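Local coordinates for protein nucleocapsid (Crimean-congo hemorrhagic fever virus, PDB 4AKL) that binds single- and double-stranded RNA, probably packages the viral genome, and probably also cuts double-stranded DNA without sequence preference, at residues D305-F308 with S309-W313; D44-V47 with F48-A51; G340-K343 with M344-A347; L454-Q457 with S458-K462; D107-Y110 with I111-K114. All coordinates share one frame; numbering follows the deposited sequence.

Contact 1 (D305-F308 with S309-W313)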
loop_
_atom_site.group_PDB
_atom_site.type_symbol
_atom_site.label_atom_id
_atom_site.label_comp_id
_atom_site.label_asym_id
_atom_site.label_seq_id
_atom_site.Cartn_x
_atom_site.Cartn_y
_atom_site.Cartn_z
ATOM N N ASP A 305 -0.496 2.761 -0.944
ATOM C CA ASP A 305 -0.357 3.807 -0.013
ATOM C C ASP A 305 -1.611 4.654 -0.152
ATOM O O ASP A 305 -1.787 5.396 -1.144
ATOM C CB ASP A 305 0.897 4.636 -0.293
ATOM C CG ASP A 305 1.107 5.728 0.756
ATOM O OD1 ASP A 305 0.102 6.172 1.333
ATOM O OD2 ASP A 305 2.288 6.130 1.006
ATOM N N THR A 306 -2.471 4.551 0.844
ATOM C CA THR A 306 -3.816 5.070 0.781
ATOM C C THR A 306 -3.856 6.563 0.562
ATOM O O THR A 306 -4.573 7.044 -0.294
ATOM C CB THR A 306 -4.619 4.655 2.050
ATOM O OG1 THR A 306 -4.739 3.237 2.056
ATOM C CG2 THR A 306 -6.057 5.270 2.124
ATOM N N VAL A 307 -3.075 7.300 1.311
ATOM C CA VAL A 307 -3.124 8.705 1.166
ATOM C C VAL A 307 -2.439 9.170 -0.142
ATOM O O VAL A 307 -2.955 10.052 -0.826
ATOM C CB VAL A 307 -2.605 9.430 2.442
ATOM C CG1 VAL A 307 -1.111 9.292 2.593
ATOM C CG2 VAL A 307 -3.025 10.929 2.378
ATOM N N PHE A 308 -1.316 8.545 -0.496
ATOM C CA PHE A 308 -0.604 8.915 -1.715
ATOM C C PHE A 308 -1.445 8.690 -2.950
ATOM O O PHE A 308 -1.586 9.590 -3.815
ATOM C CB PHE A 308 0.730 8.165 -1.825
ATOM C CG PHE A 308 1.518 8.506 -3.051
ATOM C CD1 PHE A 308 2.023 9.793 -3.242
ATOM C CD2 PHE A 308 1.729 7.576 -4.036
ATOM C CE1 PHE A 308 2.727 10.117 -4.344
ATOM C CE2 PHE A 308 2.417 7.872 -5.141
ATOM C CZ PHE A 308 2.943 9.148 -5.327
ATOM N N SER A 309 -1.981 7.464 -3.052
ATOM C CA SER A 309 -2.799 7.099 -4.171
ATOM C C SER A 309 -4.022 7.994 -4.176
ATOM O O SER A 309 -4.420 8.454 -5.210
ATOM C CB SER A 309 -3.172 5.597 -4.137
ATOM O OG SER A 309 -2.156 4.746 -4.662
ATOM N N SER A 310 -4.601 8.289 -3.024
ATOM C CA SER A 310 -5.751 9.163 -3.044
ATOM C C SER A 310 -5.472 10.572 -3.621
ATOM O O SER A 310 -6.325 11.120 -4.344
ATOM C CB SER A 310 -6.441 9.212 -1.663
ATOM O OG SER A 310 -7.075 7.912 -1.396
ATOM N N TYR A 311 -4.293 11.129 -3.314
ATOM C CA TYR A 311 -3.904 12.439 -3.815
ATOM C C TYR A 311 -3.555 12.363 -5.323
ATOM O O TYR A 311 -3.845 13.314 -6.094
ATOM C CB TYR A 311 -2.751 13.038 -2.982
ATOM C CG TYR A 311 -3.266 13.975 -1.919
ATOM C CD1 TYR A 311 -3.584 15.268 -2.227
ATOM C CD2 TYR A 311 -3.477 13.550 -0.616
ATOM C CE1 TYR A 311 -4.079 16.148 -1.257
ATOM C CE2 TYR A 311 -3.971 14.406 0.351
ATOM C CZ TYR A 311 -4.273 15.700 0.025
ATOM O OH TYR A 311 -4.783 16.511 0.974
ATOM N N TYR A 312 -2.964 11.247 -5.743
ATOM C CA TYR A 312 -2.696 11.028 -7.135
ATOM C C TYR A 312 -4.015 11.084 -7.946
ATOM O O TYR A 312 -4.059 11.667 -9.041
ATOM C CB TYR A 312 -1.998 9.699 -7.332
ATOM C CG TYR A 312 -1.789 9.359 -8.760
ATOM C CD1 TYR A 312 -0.977 10.150 -9.565
ATOM C CD2 TYR A 312 -2.402 8.245 -9.330
ATOM C CE1 TYR A 312 -0.774 9.846 -10.920
ATOM C CE2 TYR A 312 -2.204 7.930 -10.713
ATOM C CZ TYR A 312 -1.399 8.722 -11.484
ATOM O OH TYR A 312 -1.206 8.429 -12.832
ATOM N N TRP A 313 -5.087 10.493 -7.403
ATOM C CA TRP A 313 -6.364 10.448 -8.122
ATOM C C TRP A 313 -6.982 11.820 -8.179
ATOM O O TRP A 313 -7.539 12.191 -9.212
ATOM C CB TRP A 313 -7.326 9.385 -7.537
ATOM C CG TRP A 313 -6.780 7.969 -7.712
ATOM C CD1 TRP A 313 -6.077 7.478 -8.808
ATOM C CD2 TRP A 313 -6.845 6.909 -6.779
ATOM N NE1 TRP A 313 -5.735 6.171 -8.606
ATOM C CE2 TRP A 313 -6.194 5.791 -7.363
ATOM C CE3 TRP A 313 -7.410 6.777 -5.508
ATOM C CZ2 TRP A 313 -6.091 4.586 -6.727
ATOM C CZ3 TRP A 313 -7.301 5.582 -4.870
ATOM C CH2 TRP A 313 -6.644 4.489 -5.475
#
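Thr306 O is gripped twice by Ser310: the hydroxyl OG donates at 2.9 Å and the amide N at 3.0 Å, reaching the carbonyl from opposite faces of its plane. OG stands beside its own backbone N (chi1 -69°), which turns it back toward the preceding turn and settles a buried hydroxyl within the helix. Backbone bonds follow the same i to i+4 spacing, from Ser309 N to Asp305 O at 2.8 Å, nearly straight at 168°, and from Tyr312 N to Phe308 O. These are the opening turns of helix 306-316, with Asp305 as the N-cap: OD1 takes a weak bond from Phe308 N at 3.3 Å, while OD2 pairs with Arg134 and Asn468. Apolar contact runs along one side, where Val307 CG2 lies 4.0 Å from Tyr311 CD2; the two side chains point the same way, and Val307 O sits in the plane of the tyrosine ring at its edge. Other polar ends find partners outside these turns: Tyr311 OH meets Ala83 O, Ser309 OG meets Tyr126 and Pro377, and Thr306 OG1 bonds to Glu387 of helix 385-392.

Contact 2 (D44-V47 with F48-A51)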
loop_
_atom_site.group_PDB
_atom_site.type_symbol
_atom_site.label_atom_id
_atom_site.label_comp_id
_atom_site.label_asym_id
_atom_site.label_seq_id
_atom_site.Cartn_x
_atom_site.Cartn_y
_atom_site.Cartn_z
ATOM N N ASP A 44 -24.035 -8.390 14.368
ATOM C CA ASP A 44 -24.682 -9.714 14.479
ATOM C C ASP A 44 -25.851 -9.849 13.562
ATOM O O ASP A 44 -25.921 -10.792 12.779
ATOM C CB ASP A 44 -25.192 -9.988 15.926
ATOM C CG ASP A 44 -24.079 -10.429 16.896
ATOM O OD1 ASP A 44 -22.965 -10.713 16.447
ATOM O OD2 ASP A 44 -24.325 -10.502 18.130
ATOM N N ARG A 45 -26.772 -8.894 13.643
ATOM C CA ARG A 45 -27.996 -8.977 12.873
ATOM C C ARG A 45 -27.765 -9.128 11.372
ATOM O O ARG A 45 -28.600 -9.695 10.688
ATOM C CB ARG A 45 -28.899 -7.767 13.139
ATOM C CG ARG A 45 -28.470 -6.452 12.428
ATOM C CD ARG A 45 -29.333 -5.315 13.001
ATOM N NE ARG A 45 -29.056 -4.012 12.409
ATOM C CZ ARG A 45 -28.097 -3.176 12.794
ATOM N NH1 ARG A 45 -27.254 -3.472 13.783
ATOM N NH2 ARG A 45 -27.955 -2.022 12.162
ATOM N N PHE A 46 -26.644 -8.638 10.860
ATOM C CA PHE A 46 -26.394 -8.735 9.419
ATOM C C PHE A 46 -26.084 -10.168 8.962
ATOM O O PHE A 46 -26.190 -10.470 7.766
ATOM C CB PHE A 46 -25.295 -7.788 8.970
ATOM C CG PHE A 46 -25.609 -6.315 9.219
ATOM C CD1 PHE A 46 -26.458 -5.615 8.364
ATOM C CD2 PHE A 46 -25.041 -5.641 10.288
ATOM C CE1 PHE A 46 -26.768 -4.268 8.596
ATOM C CE2 PHE A 46 -25.331 -4.298 10.523
ATOM C CZ PHE A 46 -26.201 -3.603 9.670
ATOM N N VAL A 47 -25.707 -11.062 9.879
ATOM C CA VAL A 47 -25.483 -12.449 9.477
ATOM C C VAL A 47 -26.848 -13.123 9.136
ATOM O O VAL A 47 -26.969 -13.812 8.112
ATOM C CB VAL A 47 -24.717 -13.263 10.527
ATOM C CG1 VAL A 47 -24.731 -14.770 10.154
ATOM C CG2 VAL A 47 -23.248 -12.713 10.708
ATOM N N PHE A 48 -27.843 -12.892 9.991
ATOM C CA PHE A 48 -29.147 -13.501 9.848
ATOM C C PHE A 48 -29.866 -12.936 8.643
ATOM O O PHE A 48 -30.501 -13.673 7.936
ATOM C CB PHE A 48 -30.008 -13.313 11.114
ATOM C CG PHE A 48 -29.336 -13.782 12.339
ATOM C CD1 PHE A 48 -28.909 -15.092 12.434
ATOM C CD2 PHE A 48 -29.082 -12.900 13.402
ATOM C CE1 PHE A 48 -28.261 -15.540 13.570
ATOM C CE2 PHE A 48 -28.431 -13.335 14.544
ATOM C CZ PHE A 48 -28.015 -14.665 14.636
ATOM N N GLN A 49 -29.751 -11.625 8.435
ATOM C CA GLN A 49 -30.287 -10.985 7.238
ATOM C C GLN A 49 -29.676 -11.603 5.992
ATOM O O GLN A 49 -30.397 -11.970 5.044
ATOM C CB GLN A 49 -30.014 -9.480 7.218
ATOM C CG GLN A 49 -30.779 -8.626 8.266
ATOM C CD GLN A 49 -30.426 -7.148 8.120
ATOM O OE1 GLN A 49 -29.999 -6.694 7.033
ATOM N NE2 GLN A 49 -30.565 -6.405 9.186
ATOM N N MET A 50 -28.349 -11.727 6.009
ATOM C CA MET A 50 -27.608 -12.294 4.885
ATOM C C MET A 50 -28.105 -13.687 4.594
ATOM O O MET A 50 -28.415 -13.991 3.450
ATOM C CB MET A 50 -26.079 -12.303 5.145
ATOM C CG MET A 50 -25.250 -12.559 3.936
ATOM S SD MET A 50 -25.496 -11.321 2.581
ATOM C CE MET A 50 -24.304 -10.105 3.031
ATOM N N ALA A 51 -28.222 -14.513 5.642
ATOM C CA ALA A 51 -28.677 -15.875 5.524
ATOM C C ALA A 51 -30.126 -16.009 4.981
ATOM O O ALA A 51 -30.458 -17.002 4.338
ATOM C CB ALA A 51 -28.557 -16.575 6.896
#
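Gln49 lies alongside Arg45, one helical turn on, both side chains pointing the same way. From Gln49 CB, 3.8 Å from Arg45 O, the chain continues to CG, which comes closer to that carbonyl oxygen at 3.4 Å. CG stands beside the backbone N (chi1 -69°) and the chain is extended beyond it (chi2 -179°), carrying the amide alongside Arg45 and Phe46. NE2 comes within 3.9 Å of Arg45 CG, the aliphatic part of the arginine, and OE1 lies 3.9 Å from Phe46 CD1. The amide plane is turned about 60° from both the guanidinium and the phenyl ring, and the approach to each is oblique.

These contacts make up most of the short helix 45-52, whose Phe46 and Met50 pack against helices 56-71 and 425-440. Three backbone bonds step along it, from Gln49 N to Arg45 O, Met50 N to Phe46 O and Ala51 N to Val47 O; the last is the shortest, at 2.9 Å. The extended Arg45 chain passes over Phe46, with Phe46 CZ 3.4 Å above one guanidinium face, offset toward its rim, and its NH2 forms a salt bridge with Glu69. On another side of the helix the Phe48 ring reaches back toward Asp44, obliquely, its CD2 3.9 Å from Asp44 O, while Asp44 OD1 pairs with Lys432.

Contact 3 (G340-K343 with M344-A347)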
loop_
_atom_site.group_PDB
_atom_site.type_symbol
_atom_site.label_atom_id
_atom_site.label_comp_id
_atom_site.label_asym_id
_atom_site.label_seq_id
_atom_site.Cartn_x
_atom_site.Cartn_y
_atom_site.Cartn_z
ATOM N N GLY A 340 -25.527 1.613 -3.747
ATOM C CA GLY A 340 -24.859 0.774 -4.707
ATOM C C GLY A 340 -23.719 1.443 -5.470
ATOM O O GLY A 340 -23.699 2.681 -5.646
ATOM N N THR A 341 -22.777 0.589 -5.898
ATOM C CA THR A 341 -21.679 0.951 -6.716
ATOM C C THR A 341 -22.159 1.538 -8.007
ATOM O O THR A 341 -21.564 2.485 -8.521
ATOM C CB THR A 341 -20.872 -0.274 -7.064
ATOM O OG1 THR A 341 -20.290 -0.783 -5.865
ATOM C CG2 THR A 341 -19.759 0.038 -8.088
ATOM N N LYS A 342 -23.229 0.984 -8.555
ATOM C CA LYS A 342 -23.707 1.511 -9.786
ATOM C C LYS A 342 -24.187 2.958 -9.598
ATOM O O LYS A 342 -23.861 3.798 -10.412
ATOM C CB LYS A 342 -24.757 0.598 -10.445
ATOM C CG LYS A 342 -25.162 1.038 -11.856
ATOM C CD LYS A 342 -24.233 0.510 -12.962
ATOM C CE LYS A 342 -22.756 0.900 -12.782
ATOM N NZ LYS A 342 -21.960 0.484 -13.886
ATOM N N LYS A 343 -24.907 3.237 -8.521
ATOM C CA LYS A 343 -25.360 4.604 -8.235
ATOM C C LYS A 343 -24.223 5.571 -7.975
ATOM O O LYS A 343 -24.313 6.731 -8.358
ATOM C CB LYS A 343 -26.342 4.622 -7.032
ATOM C CG LYS A 343 -27.702 3.987 -7.340
ATOM C CD LYS A 343 -28.408 3.583 -6.030
ATOM C CE LYS A 343 -29.837 3.108 -6.256
ATOM N NZ LYS A 343 -30.003 2.223 -7.468
ATOM N N MET A 344 -23.147 5.119 -7.312
ATOM C CA MET A 344 -21.949 5.979 -7.118
ATOM C C MET A 344 -21.362 6.285 -8.500
ATOM O O MET A 344 -21.024 7.407 -8.804
ATOM C CB MET A 344 -20.955 5.245 -6.227
ATOM C CG MET A 344 -19.697 5.950 -5.861
ATOM S SD MET A 344 -18.444 5.801 -7.146
ATOM C CE MET A 344 -17.967 4.115 -6.731
ATOM N N LYS A 345 -21.297 5.292 -9.372
ATOM C CA LYS A 345 -20.645 5.507 -10.641
ATOM C C LYS A 345 -21.420 6.464 -11.543
ATOM O O LYS A 345 -20.798 7.334 -12.222
ATOM C CB LYS A 345 -20.350 4.172 -11.312
ATOM C CG LYS A 345 -19.211 3.473 -10.675
ATOM C CD LYS A 345 -19.022 2.024 -11.156
ATOM C CE LYS A 345 -18.201 1.952 -12.367
ATOM N NZ LYS A 345 -18.099 0.537 -12.856
ATOM N N LYS A 346 -22.762 6.352 -11.499
ATOM C CA LYS A 346 -23.651 7.186 -12.292
ATOM C C LYS A 346 -23.648 8.642 -11.834
ATOM O O LYS A 346 -23.879 9.577 -12.651
ATOM C CB LYS A 346 -25.105 6.626 -12.267
ATOM C CG LYS A 346 -25.238 5.151 -12.794
ATOM C CD LYS A 346 -24.969 4.996 -14.310
ATOM C CE LYS A 346 -24.651 3.510 -14.671
ATOM N NZ LYS A 346 -24.252 3.342 -16.117
ATOM N N ALA A 347 -23.402 8.835 -10.540
ATOM C CA ALA A 347 -23.341 10.171 -9.968
ATOM C C ALA A 347 -22.074 10.904 -10.464
ATOM O O ALA A 347 -22.113 12.132 -10.682
ATOM C CB ALA A 347 -23.351 10.105 -8.454
HETATM O O HOH W 1 -21.551 3.252 -14.714
#
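Four consecutive i to i+4 backbone bonds join 340-343 to 344-347, beginning with Met344 N to Gly340 O at 3.0 Å and ending with Ala347 N to Lys343 O, the longest of the set at 3.2 Å and also the most bent, at 142°. Gly340 is the N-cap, its psi of 153° bringing the chain in from an extended path before Thr341 opens the helix.

Three lysines dominate the side chains. Lys342 leaves with CG anti to the backbone N (chi1 -173°), then bends at chi2 and chi3, which swings its chain forward along the helix to cross Lys346. Their methylenes meet, Lys342 CD to Lys346 CE at 3.5 Å, but both chains have a second conformer, and the approach holds for this one only. In the conformers described, one water accepts from both ammonium groups, at 2.9 Å from Lys342 NZ and more weakly from Lys346 NZ. Lys342 NZ thus lies near two like charges, Lys345 NZ at 4.0 Å and Lys346 NZ at 4.3 Å, the water mediating between it and Lys346. Lys345 lies alongside Thr341, with its CD 3.7 Å from Thr341 CG2, and CG and CD line the carbonyl oxygen of Thr341.

Helix 341-350 turns another side inward: Met344 packs on Leu334 and Ala347 on Phe330, both of helix 324-336. Met344 and Thr341 also touch Ala382 in a loop, and Lys345 lies against Phe363.

Contact 4 (L454-Q457 with S458-K462)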
loop_
_atom_site.group_PDB
_atom_site.type_symbol
_atom_site.label_atom_id
_atom_site.label_comp_id
_atom_site.label_asym_id
_atom_site.label_seq_id
_atom_site.Cartn_x
_atom_site.Cartn_y
_atom_site.Cartn_z
ATOM N N LEU A 454 -7.787 -6.022 5.355
ATOM C CA LEU A 454 -7.799 -5.343 6.647
ATOM C C LEU A 454 -7.032 -6.130 7.738
ATOM O O LEU A 454 -6.266 -5.549 8.451
ATOM C CB LEU A 454 -9.207 -5.047 7.123
ATOM C CG LEU A 454 -9.996 -3.943 6.407
ATOM C CD1 LEU A 454 -11.473 -4.019 6.920
ATOM C CD2 LEU A 454 -9.408 -2.487 6.549
ATOM N N LEU A 455 -7.249 -7.430 7.846
ATOM C CA LEU A 455 -6.507 -8.260 8.813
ATOM C C LEU A 455 -4.999 -8.229 8.587
ATOM O O LEU A 455 -4.213 -8.122 9.528
ATOM C CB LEU A 455 -6.994 -9.716 8.782
ATOM C CG LEU A 455 -6.367 -10.695 9.808
ATOM C CD1 LEU A 455 -6.566 -10.219 11.222
ATOM C CD2 LEU A 455 -6.915 -12.124 9.641
ATOM N N HIS A 456 -4.621 -8.337 7.332
ATOM C CA HIS A 456 -3.224 -8.329 6.917
ATOM C C HIS A 456 -2.559 -7.069 7.439
ATOM O O HIS A 456 -1.558 -7.126 8.109
ATOM C CB HIS A 456 -3.143 -8.412 5.398
ATOM C CG HIS A 456 -1.762 -8.518 4.884
ATOM N ND1 HIS A 456 -1.051 -9.702 4.893
ATOM C CD2 HIS A 456 -0.946 -7.587 4.352
ATOM C CE1 HIS A 456 0.151 -9.485 4.386
ATOM N NE2 HIS A 456 0.234 -8.212 4.043
ATOM N N GLN A 457 -3.183 -5.946 7.148
ATOM C CA GLN A 457 -2.729 -4.649 7.589
ATOM C C GLN A 457 -2.663 -4.494 9.084
ATOM O O GLN A 457 -1.770 -3.854 9.550
ATOM C CB GLN A 457 -3.607 -3.567 6.990
ATOM C CG GLN A 457 -3.248 -3.445 5.510
ATOM C CD GLN A 457 -4.151 -2.597 4.795
ATOM O OE1 GLN A 457 -4.538 -1.521 5.266
ATOM N NE2 GLN A 457 -4.525 -3.039 3.628
ATOM N N SER A 458 -3.628 -5.054 9.816
ATOM C CA SER A 458 -3.549 -5.058 11.259
ATOM C C SER A 458 -2.386 -5.915 11.698
ATOM O O SER A 458 -1.718 -5.573 12.643
ATOM C CB SER A 458 -4.832 -5.603 11.896
ATOM O OG SER A 458 -4.823 -5.374 13.273
ATOM N N LEU A 459 -2.142 -7.020 11.012
ATOM C CA LEU A 459 -1.037 -7.941 11.362
ATOM C C LEU A 459 0.378 -7.372 11.063
ATOM O O LEU A 459 1.353 -7.764 11.738
ATOM C CB LEU A 459 -1.205 -9.312 10.686
ATOM C CG LEU A 459 -2.358 -10.234 11.126
ATOM C CD1 LEU A 459 -2.298 -11.468 10.286
ATOM C CD2 LEU A 459 -2.318 -10.604 12.645
ATOM N N VAL A 460 0.494 -6.476 10.070
ATOM C CA VAL A 460 1.764 -5.841 9.807
ATOM C C VAL A 460 2.048 -4.767 10.887
ATOM O O VAL A 460 3.188 -4.386 11.065
ATOM C CB VAL A 460 1.893 -5.250 8.389
ATOM C CG1 VAL A 460 1.541 -6.333 7.291
ATOM C CG2 VAL A 460 1.053 -4.049 8.253
ATOM N N GLY A 461 1.010 -4.323 11.596
ATOM C CA GLY A 461 1.126 -3.401 12.702
ATOM C C GLY A 461 0.521 -2.041 12.466
ATOM O O GLY A 461 0.747 -1.137 13.284
ATOM N N LYS A 462 -0.244 -1.867 11.382
ATOM C CA LYS A 462 -0.858 -0.584 11.109
ATOM C C LYS A 462 -1.926 -0.338 12.141
ATOM O O LYS A 462 -2.746 -1.206 12.395
ATOM C CB LYS A 462 -1.466 -0.490 9.683
ATOM C CG LYS A 462 -0.412 -0.518 8.561
ATOM C CD LYS A 462 -0.979 -0.629 7.114
ATOM C CE LYS A 462 -1.738 0.646 6.692
ATOM N NZ LYS A 462 -2.057 0.804 5.209
#
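Helix 450-460 ends in a Schellman motif that joins Gln457 to Lys462: Lys462 N bonds to Gln457 O at 3.1 Å and Gly461 N weakly to Ser458 O, with Gly461 at a positive phi of 113°.

The same two residues, Gln457 and Lys462, meet again through their side chains. The aliphatic part of Lys462 crosses that of Gln457, CD 3.9 Å from Gln457 CB, and the bend at chi3 brings NZ round to Gln457 OE1 at 3.4 Å, a weak bond. Backbone and side chain thus join one pair of residues across the turn. Just before the glycine, Val460 lays CG1 over one face of the His456 imidazole, a CH-pi contact with the methyl 4.3 Å from the ring centroid and 27° off its normal. Its other methyl, CG2, stands between the backbone N and the carbonyl carbon and lies against Gln457 O at 3.1 Å. Farther round the helix Leu455 CG and Leu459 CD1 approach to 4.2 Å, the apolar side of the same turn.

That apolar side faces helix 163-181: Leu455 packs on Met169 and Met173, and Leu459 on Leu170. Both leucines also touch Tyr156 of the short strand 155-156, whose hydroxyl bonds to Ser458 OG, while Leu454 and Leu455 rest on Ile430 and Ser458 on Cys426, both of helix 425-440.

Contact 5 (D107-Y110 with I111-K114). Unlike the reference sequence in segment 111-114: Ile111 (reference Thr).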
loop_
_atom_site.group_PDB
_atom_site.type_symbol
_atom_site.label_atom_id
_atom_site.label_comp_id
_atom_site.label_asym_id
_atom_site.label_seq_id
_atom_site.Cartn_x
_atom_site.Cartn_y
_atom_site.Cartn_z
ATOM N N ASP A 107 2.691 6.853 -14.259
ATOM C CA ASP A 107 1.726 7.920 -14.584
ATOM C C ASP A 107 1.467 8.063 -16.097
ATOM O O ASP A 107 0.309 8.157 -16.521
ATOM C CB ASP A 107 2.178 9.265 -13.947
ATOM C CG ASP A 107 1.308 10.470 -14.370
ATOM O OD1 ASP A 107 0.056 10.437 -14.163
ATOM O OD2 ASP A 107 1.912 11.480 -14.884
ATOM N N GLU A 108 2.515 8.064 -16.896
ATOM C CA GLU A 108 2.378 8.171 -18.360
ATOM C C GLU A 108 1.910 6.844 -19.016
ATOM O O GLU A 108 1.596 6.791 -20.213
ATOM C CB GLU A 108 3.692 8.684 -18.997
ATOM C CG GLU A 108 3.879 10.181 -18.778
ATOM C CD GLU A 108 5.092 10.772 -19.533
ATOM O OE1 GLU A 108 5.867 10.038 -20.205
ATOM O OE2 GLU A 108 5.260 12.014 -19.441
ATOM N N SER A 109 1.862 5.786 -18.219
ATOM C CA SER A 109 1.376 4.477 -18.665
ATOM C C SER A 109 0.043 4.136 -18.022
ATOM O O SER A 109 -0.355 3.000 -18.106
ATOM C CB SER A 109 2.407 3.391 -18.324
ATOM O OG SER A 109 3.499 3.550 -19.194
ATOM N N TYR A 110 -0.634 5.126 -17.412
ATOM C CA TYR A 110 -1.885 4.894 -16.704
ATOM C C TYR A 110 -2.867 4.088 -17.578
ATOM O O TYR A 110 -3.475 3.168 -17.091
ATOM C CB TYR A 110 -2.557 6.182 -16.192
ATOM C CG TYR A 110 -3.658 5.827 -15.216
ATOM C CD1 TYR A 110 -3.389 5.663 -13.855
ATOM C CD2 TYR A 110 -4.983 5.587 -15.671
ATOM C CE1 TYR A 110 -4.419 5.296 -12.947
ATOM C CE2 TYR A 110 -5.974 5.220 -14.810
ATOM C CZ TYR A 110 -5.699 5.077 -13.441
ATOM O OH TYR A 110 -6.699 4.725 -12.598
ATOM N N ILE A 111 -2.990 4.437 -18.843
ATOM C CA ILE A 111 -3.940 3.807 -19.736
ATOM C C ILE A 111 -3.666 2.270 -19.810
ATOM O O ILE A 111 -4.589 1.458 -19.784
ATOM C CB ILE A 111 -3.894 4.538 -21.108
ATOM C CG1 ILE A 111 -4.485 5.968 -20.955
ATOM C CG2 ILE A 111 -4.629 3.797 -22.162
ATOM C CD1 ILE A 111 -4.157 6.920 -22.245
ATOM N N GLU A 112 -2.384 1.887 -19.913
ATOM C CA GLU A 112 -1.992 0.492 -19.944
ATOM C C GLU A 112 -2.216 -0.198 -18.621
ATOM O O GLU A 112 -2.560 -1.391 -18.598
ATOM C CB GLU A 112 -0.523 0.362 -20.350
ATOM C CG GLU A 112 -0.059 -1.032 -20.501
ATOM C CD GLU A 112 1.338 -1.135 -21.120
ATOM O OE1 GLU A 112 2.193 -0.248 -20.900
ATOM O OE2 GLU A 112 1.560 -2.100 -21.808
ATOM N N LEU A 113 -2.019 0.517 -17.526
ATOM C CA LEU A 113 -2.145 -0.081 -16.189
ATOM C C LEU A 113 -3.613 -0.346 -15.790
ATOM O O LEU A 113 -3.902 -1.139 -14.899
ATOM C CB LEU A 113 -1.369 0.768 -15.125
ATOM C CG LEU A 113 0.185 0.832 -15.203
ATOM C CD1 LEU A 113 0.748 1.814 -14.095
ATOM C CD2 LEU A 113 0.853 -0.535 -15.079
ATOM N N LYS A 114 -4.545 0.297 -16.479
ATOM C CA LYS A 114 -5.956 -0.027 -16.360
ATOM C C LYS A 114 -6.214 -1.462 -16.958
ATOM O O LYS A 114 -7.238 -2.057 -16.669
ATOM C CB LYS A 114 -6.840 1.008 -17.117
ATOM C CG LYS A 114 -7.087 2.349 -16.440
ATOM C CD LYS A 114 -7.896 3.336 -17.368
ATOM C CE LYS A 114 -9.243 2.789 -17.871
ATOM N NZ LYS A 114 -10.185 3.883 -18.295
HETATM O O HOH W 2 -1.416 6.751 -20.082
#
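Tyr110 and Lys114 meet across a short helical turn, 110-113, entered through a type I beta turn from Asp107 to Tyr110, with Ser109 as N-cap. The serine side chain makes no capping bond; its carbonyl accepts the first helical i to i+4 bond.

Two backbone bonds cross between the segments, besides Tyr110 N to Asp107 O, which closes the beta turn: Leu113 N donates to Ser109 O at 3.0 Å, in the carbonyl plane, and Lys114 N to Tyr110 O at 3.1 Å, its N-H bent to 141°. At the entrance, a water molecule accepts from Ile111 N at 3.1 Å and donates weakly to Glu108 O, tying an amide of the first helical turn to the preceding beta turn. Ile111 itself differs from the reference sequence, which has threonine there.

On the buried side Leu113 CG lies 3.7 Å from Ser109 O, and the leucine packs on Gln122 of helix 120-136 and on His376 and Val379.

Polar ends of the larger side chains reach outside the turn. Lys114 NZ and Tyr110 OH bond to carbonyls of the adjacent residues Glu361 and Leu362, respectively, and the tyrosine also to Leu380 N. The tyrosine CG lies anti to the backbone N (chi1 -167°), which sends the ring obliquely across to the lysine; Lys114 CG lies 3.5 Å from Tyr110 CE2, with CD next at 3.7 Å from the same ring atom.

In the fold
All five contacts are local, within or at the ends of helices, yet their surroundings differ. Contacts 1 and 4 are buried near the centre of the molecule, about 10 and 11 Å from it; contact 5, about 18 Å out, is intermediate and partly buried, whereas contact 2, about 31 Å out, and contact 3 are largely surface turns. Contacts 1, 3 and 5 lie at helix starts; contact 4 is a helix end. Chemistry follows place: buried hydroxyls find protein partners in contact 1, while lysines share a water in contact 3. Contacts 1 and 5 touch directly, Tyr312 OH to Asp107 OD1 at 2.7 Å, a probable hydrogen bond, and both lean on helix 120-136. Contacts 2 and 4 both pack on helix 425-440.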